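Local atomic coordinates of cellulase (Rhodothermus marinus, PDB entry 3B7M), a protein that hydrolyses internal beta-1,4-glucosidic bonds of cellulose as an endoglucanase, in an engineered, thermostable form of a family 12 glycoside hydrolase. Residues S76-I87 with G205-Q216. Residues are numbered along the deposited sequence; the frame is centred on the assembly and turned at random.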
loop_
_atom_site.group_PDB
_atom_site.type_symbol
_atom_site.label_atom_id
_atom_site.label_comp_id
_atom_site.label_asym_id
_atom_site.label_seq_id
_atom_site.Cartn_x
_atom_site.Cartn_y
_atom_site.Cartn_z
ATOM N N SER A 76 -10.489 11.853 -12.566
ATOM C CA SER A 76 -10.410 13.286 -12.324
ATOM C C SER A 76 -9.875 13.582 -10.929
ATOM O O SER A 76 -9.128 14.538 -10.749
ATOM C CB SER A 76 -11.763 13.973 -12.568
ATOM O OG SER A 76 -12.772 13.438 -11.729
ATOM N N ASP A 77 -10.224 12.747 -9.954
ATOM C CA ASP A 77 -9.832 12.995 -8.565
ATOM C C ASP A 77 -9.638 11.687 -7.806
ATOM O O ASP A 77 -10.527 10.840 -7.794
ATOM C CB ASP A 77 -10.904 13.851 -7.872
ATOM C CG ASP A 77 -10.433 14.433 -6.541
ATOM O OD1 ASP A 77 -9.272 14.904 -6.448
ATOM O OD2 ASP A 77 -11.242 14.435 -5.581
ATOM N N VAL A 78 -8.474 11.525 -7.190
ATOM C CA VAL A 78 -8.214 10.389 -6.306
ATOM C C VAL A 78 -7.660 10.913 -4.983
ATOM O O VAL A 78 -6.575 11.493 -4.944
ATOM C CB VAL A 78 -7.230 9.339 -6.920
ATOM C CG1 VAL A 78 -7.128 8.110 -6.012
ATOM C CG2 VAL A 78 -7.669 8.910 -8.322
ATOM N N ARG A 79 -8.416 10.716 -3.907
ATOM C CA ARG A 79 -8.042 11.210 -2.588
ATOM C C ARG A 79 -8.044 10.093 -1.562
ATOM O O ARG A 79 -8.773 9.118 -1.711
ATOM C CB ARG A 79 -9.021 12.288 -2.125
ATOM C CG ARG A 79 -9.080 13.503 -3.021
ATOM C CD ARG A 79 -8.065 14.540 -2.631
ATOM N NE ARG A 79 -7.882 15.499 -3.721
ATOM C CZ ARG A 79 -7.155 16.605 -3.640
ATOM N NH1 ARG A 79 -6.516 16.916 -2.513
ATOM N NH2 ARG A 79 -7.069 17.404 -4.699
ATOM N N THR A 80 -7.240 10.256 -0.517
ATOM C CA THR A 80 -7.175 9.295 0.567
ATOM C C THR A 80 -6.750 9.926 1.897
ATOM O O THR A 80 -5.943 10.865 1.924
ATOM C CB THR A 80 -6.245 8.122 0.201
ATOM O OG1 THR A 80 -6.431 7.057 1.132
ATOM C CG2 THR A 80 -4.772 8.563 0.186
ATOM N N SER A 81 -7.303 9.410 2.992
ATOM C CA SER A 81 -6.833 9.741 4.335
ATOM C C SER A 81 -6.462 8.473 5.107
ATOM O O SER A 81 -6.997 7.399 4.847
ATOM C CB SER A 81 -7.890 10.550 5.106
ATOM O OG SER A 81 -8.337 11.643 4.319
ATOM N N TRP A 82 -5.532 8.604 6.048
ATOM C CA TRP A 82 -5.064 7.476 6.828
ATOM C C TRP A 82 -4.284 7.959 8.046
ATOM O O TRP A 82 -3.576 8.964 7.982
ATOM C CB TRP A 82 -4.195 6.559 5.961
ATOM C CG TRP A 82 -3.857 5.255 6.587
ATOM C CD1 TRP A 82 -4.706 4.427 7.267
ATOM C CD2 TRP A 82 -2.580 4.598 6.571
ATOM N NE1 TRP A 82 -4.036 3.303 7.686
ATOM C CE2 TRP A 82 -2.729 3.382 7.282
ATOM C CE3 TRP A 82 -1.321 4.922 6.028
ATOM C CZ2 TRP A 82 -1.671 2.479 7.462
ATOM C CZ3 TRP A 82 -0.267 4.028 6.208
ATOM C CH2 TRP A 82 -0.448 2.819 6.927
ATOM N N THR A 83 -4.423 7.246 9.154
ATOM C CA THR A 83 -3.574 7.499 10.309
ATOM C C THR A 83 -2.954 6.196 10.772
ATOM O O THR A 83 -3.653 5.220 10.999
ATOM C CB THR A 83 -4.342 8.157 11.471
ATOM O OG1 THR A 83 -5.032 9.304 10.981
ATOM C CG2 THR A 83 -3.380 8.596 12.592
ATOM N N LEU A 84 -1.638 6.196 10.920
ATOM C CA LEU A 84 -0.946 5.038 11.440
ATOM C C LEU A 84 -0.354 5.364 12.800
ATOM O O LEU A 84 -0.142 6.548 13.141
ATOM C CB LEU A 84 0.147 4.573 10.487
ATOM C CG LEU A 84 1.303 5.546 10.282
ATOM C CD1 LEU A 84 2.619 4.912 10.701
ATOM C CD2 LEU A 84 1.333 6.091 8.850
ATOM N N THR A 85 -0.114 4.309 13.581
ATOM C CA THR A 85 0.531 4.417 14.867
ATOM C C THR A 85 1.802 3.584 14.770
ATOM O O THR A 85 1.735 2.363 14.686
ATOM C CB THR A 85 -0.382 3.917 16.012
ATOM O OG1 THR A 85 -1.665 4.557 15.926
ATOM C CG2 THR A 85 0.249 4.207 17.390
ATOM N N PRO A 86 2.969 4.244 14.766
ATOM C CA PRO A 86 4.224 3.503 14.596
ATOM C C PRO A 86 4.671 2.830 15.891
ATOM O O PRO A 86 4.141 3.131 16.957
ATOM C CB PRO A 86 5.218 4.594 14.202
ATOM C CG PRO A 86 4.684 5.847 14.832
ATOM C CD PRO A 86 3.188 5.692 14.952
ATOM N N ILE A 87 5.626 1.914 15.790
ATOM C CA ILE A 87 6.288 1.348 16.969
ATOM C C ILE A 87 7.775 1.689 16.887
ATOM O O ILE A 87 8.238 2.141 15.848
ATOM C CB ILE A 87 6.087 -0.188 17.075
ATOM C CG1 ILE A 87 6.442 -0.871 15.746
ATOM C CG2 ILE A 87 4.653 -0.499 17.510
ATOM C CD1 ILE A 87 6.500 -2.385 15.809
ATOM N N GLY A 205 1.948 -4.235 17.445
ATOM C CA GLY A 205 1.649 -2.931 18.021
ATOM C C GLY A 205 1.384 -1.863 16.976
ATOM O O GLY A 205 0.864 -0.808 17.302
ATOM N N LEU A 206 1.722 -2.122 15.715
ATOM C CA LEU A 206 1.390 -1.189 14.645
ATOM C C LEU A 206 -0.124 -1.072 14.505
ATOM O O LEU A 206 -0.833 -2.061 14.640
ATOM C CB LEU A 206 1.995 -1.651 13.325
ATOM C CG LEU A 206 3.496 -1.443 13.118
ATOM C CD1 LEU A 206 3.920 -2.177 11.856
ATOM C CD2 LEU A 206 3.823 0.046 13.037
ATOM N N ARG A 207 -0.618 0.131 14.250
ATOM C CA ARG A 207 -2.058 0.350 14.133
ATOM C C ARG A 207 -2.401 1.122 12.839
ATOM O O ARG A 207 -1.688 2.058 12.444
ATOM C CB ARG A 207 -2.556 1.120 15.347
ATOM C CG ARG A 207 -3.984 0.873 15.719
ATOM C CD ARG A 207 -4.307 1.469 17.104
ATOM N NE ARG A 207 -4.884 2.812 16.992
ATOM C CZ ARG A 207 -6.099 3.064 16.502
ATOM N NH1 ARG A 207 -6.872 2.062 16.064
ATOM N NH2 ARG A 207 -6.544 4.315 16.442
ATOM N N SER A 208 -3.481 0.709 12.190
ATOM C CA SER A 208 -4.017 1.405 11.037
ATOM C C SER A 208 -5.403 1.916 11.408
ATOM O O SER A 208 -6.212 1.161 11.960
ATOM C CB SER A 208 -4.103 0.461 9.841
ATOM O OG SER A 208 -4.914 1.006 8.819
ATOM N N ALA A 209 -5.671 3.188 11.120
ATOM C CA ALA A 209 -6.962 3.807 11.469
ATOM C C ALA A 209 -7.403 4.849 10.473
ATOM O O ALA A 209 -6.585 5.415 9.737
ATOM C CB ALA A 209 -6.913 4.429 12.880
ATOM N N ASP A 210 -8.711 5.097 10.469
ATOM C CA ASP A 210 -9.324 6.232 9.773
ATOM C C ASP A 210 -9.081 6.197 8.267
ATOM O O ASP A 210 -8.884 7.241 7.661
ATOM C CB ASP A 210 -8.802 7.582 10.313
ATOM C CG ASP A 210 -9.102 7.803 11.785
ATOM O OD1 ASP A 210 -10.106 7.270 12.307
ATOM O OD2 ASP A 210 -8.310 8.527 12.428
ATOM N N PHE A 211 -9.089 5.014 7.667
ATOM C CA PHE A 211 -8.821 4.914 6.247
ATOM C C PHE A 211 -10.025 5.344 5.427
ATOM O O PHE A 211 -11.171 5.001 5.743
ATOM C CB PHE A 211 -8.428 3.494 5.895
ATOM C CG PHE A 211 -8.162 3.263 4.436
ATOM C CD1 PHE A 211 -6.976 3.710 3.845
ATOM C CD2 PHE A 211 -9.071 2.530 3.665
ATOM C CE1 PHE A 211 -6.712 3.457 2.488
ATOM C CE2 PHE A 211 -8.822 2.268 2.307
ATOM C CZ PHE A 211 -7.630 2.721 1.722
ATOM N N SER A 212 -9.737 6.085 4.363
ATOM C CA SER A 212 -10.741 6.569 3.438
ATOM C C SER A 212 -10.130 6.695 2.039
ATOM O O SER A 212 -8.989 7.143 1.909
ATOM C CB SER A 212 -11.208 7.939 3.922
ATOM O OG SER A 212 -12.181 8.456 3.057
ATOM N N VAL A 213 -10.863 6.284 1.002
ATOM C CA VAL A 213 -10.438 6.535 -0.393
ATOM C C VAL A 213 -11.600 7.006 -1.264
ATOM O O VAL A 213 -12.678 6.417 -1.246
ATOM C CB VAL A 213 -9.774 5.304 -1.091
ATOM C CG1 VAL A 213 -9.118 5.720 -2.416
ATOM C CG2 VAL A 213 -8.724 4.710 -0.233
ATOM N N THR A 214 -11.362 8.063 -2.030
ATOM C CA THR A 214 -12.347 8.602 -2.951
ATOM C C THR A 214 -11.792 8.501 -4.359
ATOM O O THR A 214 -10.692 8.972 -4.619
ATOM C CB THR A 214 -12.659 10.072 -2.622
ATOM O OG1 THR A 214 -13.323 10.132 -1.362
ATOM C CG2 THR A 214 -13.574 10.681 -3.681
ATOM N N VAL A 215 -12.538 7.866 -5.260
ATOM C CA VAL A 215 -12.102 7.765 -6.655
ATOM C C VAL A 215 -13.198 8.303 -7.568
ATOM O O VAL A 215 -14.264 7.694 -7.692
ATOM C CB VAL A 215 -11.697 6.313 -7.041
ATOM C CG1 VAL A 215 -11.315 6.223 -8.513
ATOM C CG2 VAL A 215 -10.544 5.814 -6.157
ATOM N N GLN A 216 -12.934 9.460 -8.175
ATOM C CA GLN A 216 -13.856 10.104 -9.109
ATOM C C GLN A 216 -13.207 10.277 -10.482
ATOM O O GLN A 216 -11.983 10.416 -10.612
ATOM C CB GLN A 216 -14.302 11.469 -8.578
ATOM C CG GLN A 216 -15.496 11.410 -7.626
ATOM C CD GLN A 216 -16.046 12.793 -7.288
ATOM O OE1 GLN A 216 -17.153 13.162 -7.718
ATOM N NE2 GLN A 216 -15.272 13.569 -6.530
ATOM O OXT GLN A 216 -13.906 10.279 -11.497
HETATM O O HOH W 1 -13.880 11.602 -13.755
HETATM O O HOH W 2 -3.505 4.560 13.971
#
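W82 reaches across to S208 with its indole N-H: NE1 donates to S208 OG at 2.7 Å, and the acceptor lies only 7° out of the ring plane, so the bond is an edge-on one. With CG anti to the backbone N (chi1 -170°), the ring turns its pyrrole edge toward the partner strand, bringing W82 CD1 to 3.3 Å from A209 O and near F211 CB, while L84 CB sits over one face, near the rim. A phenylalanine in place of W82 has no N-H to offer, and the S208 hydroxyl would probably lose this mate while the smaller ring was freer to turn. Farther along the same face, T80 OG1 donates to S212 O at 2.7 Å; that carbonyl also accepts from S81 N, so two donors grip one oxygen. V78 and V215 lie side by side, V78 CG1 to V215 CG2 4.1 Å. At the other end I87 crosses L206 at about a right angle, its CG1 3.9 Å from L206 CD2.

The strands run antiparallel at 176°, and the pairing slips by one residue between S81 and T83, a beta bulge that takes in D210. A classic bulge closes the pairing at the chain's C terminus, where S76 N and D77 N both donate to Q216 O from the same face of its plane. R79 NE makes a salt bridge to D77 OD1 of its own segment at 3.1 Å, the oxygen in the guanidinium plane and using its syn lone pair.

Strands 78-85 and 207-215 are neighbours inside the smaller sheet of the beta-jelly-roll sandwich, flanked by 165-170 and 43-48; the face carrying W82, L206 and F211 packs against strand 189-199 of the larger sheet.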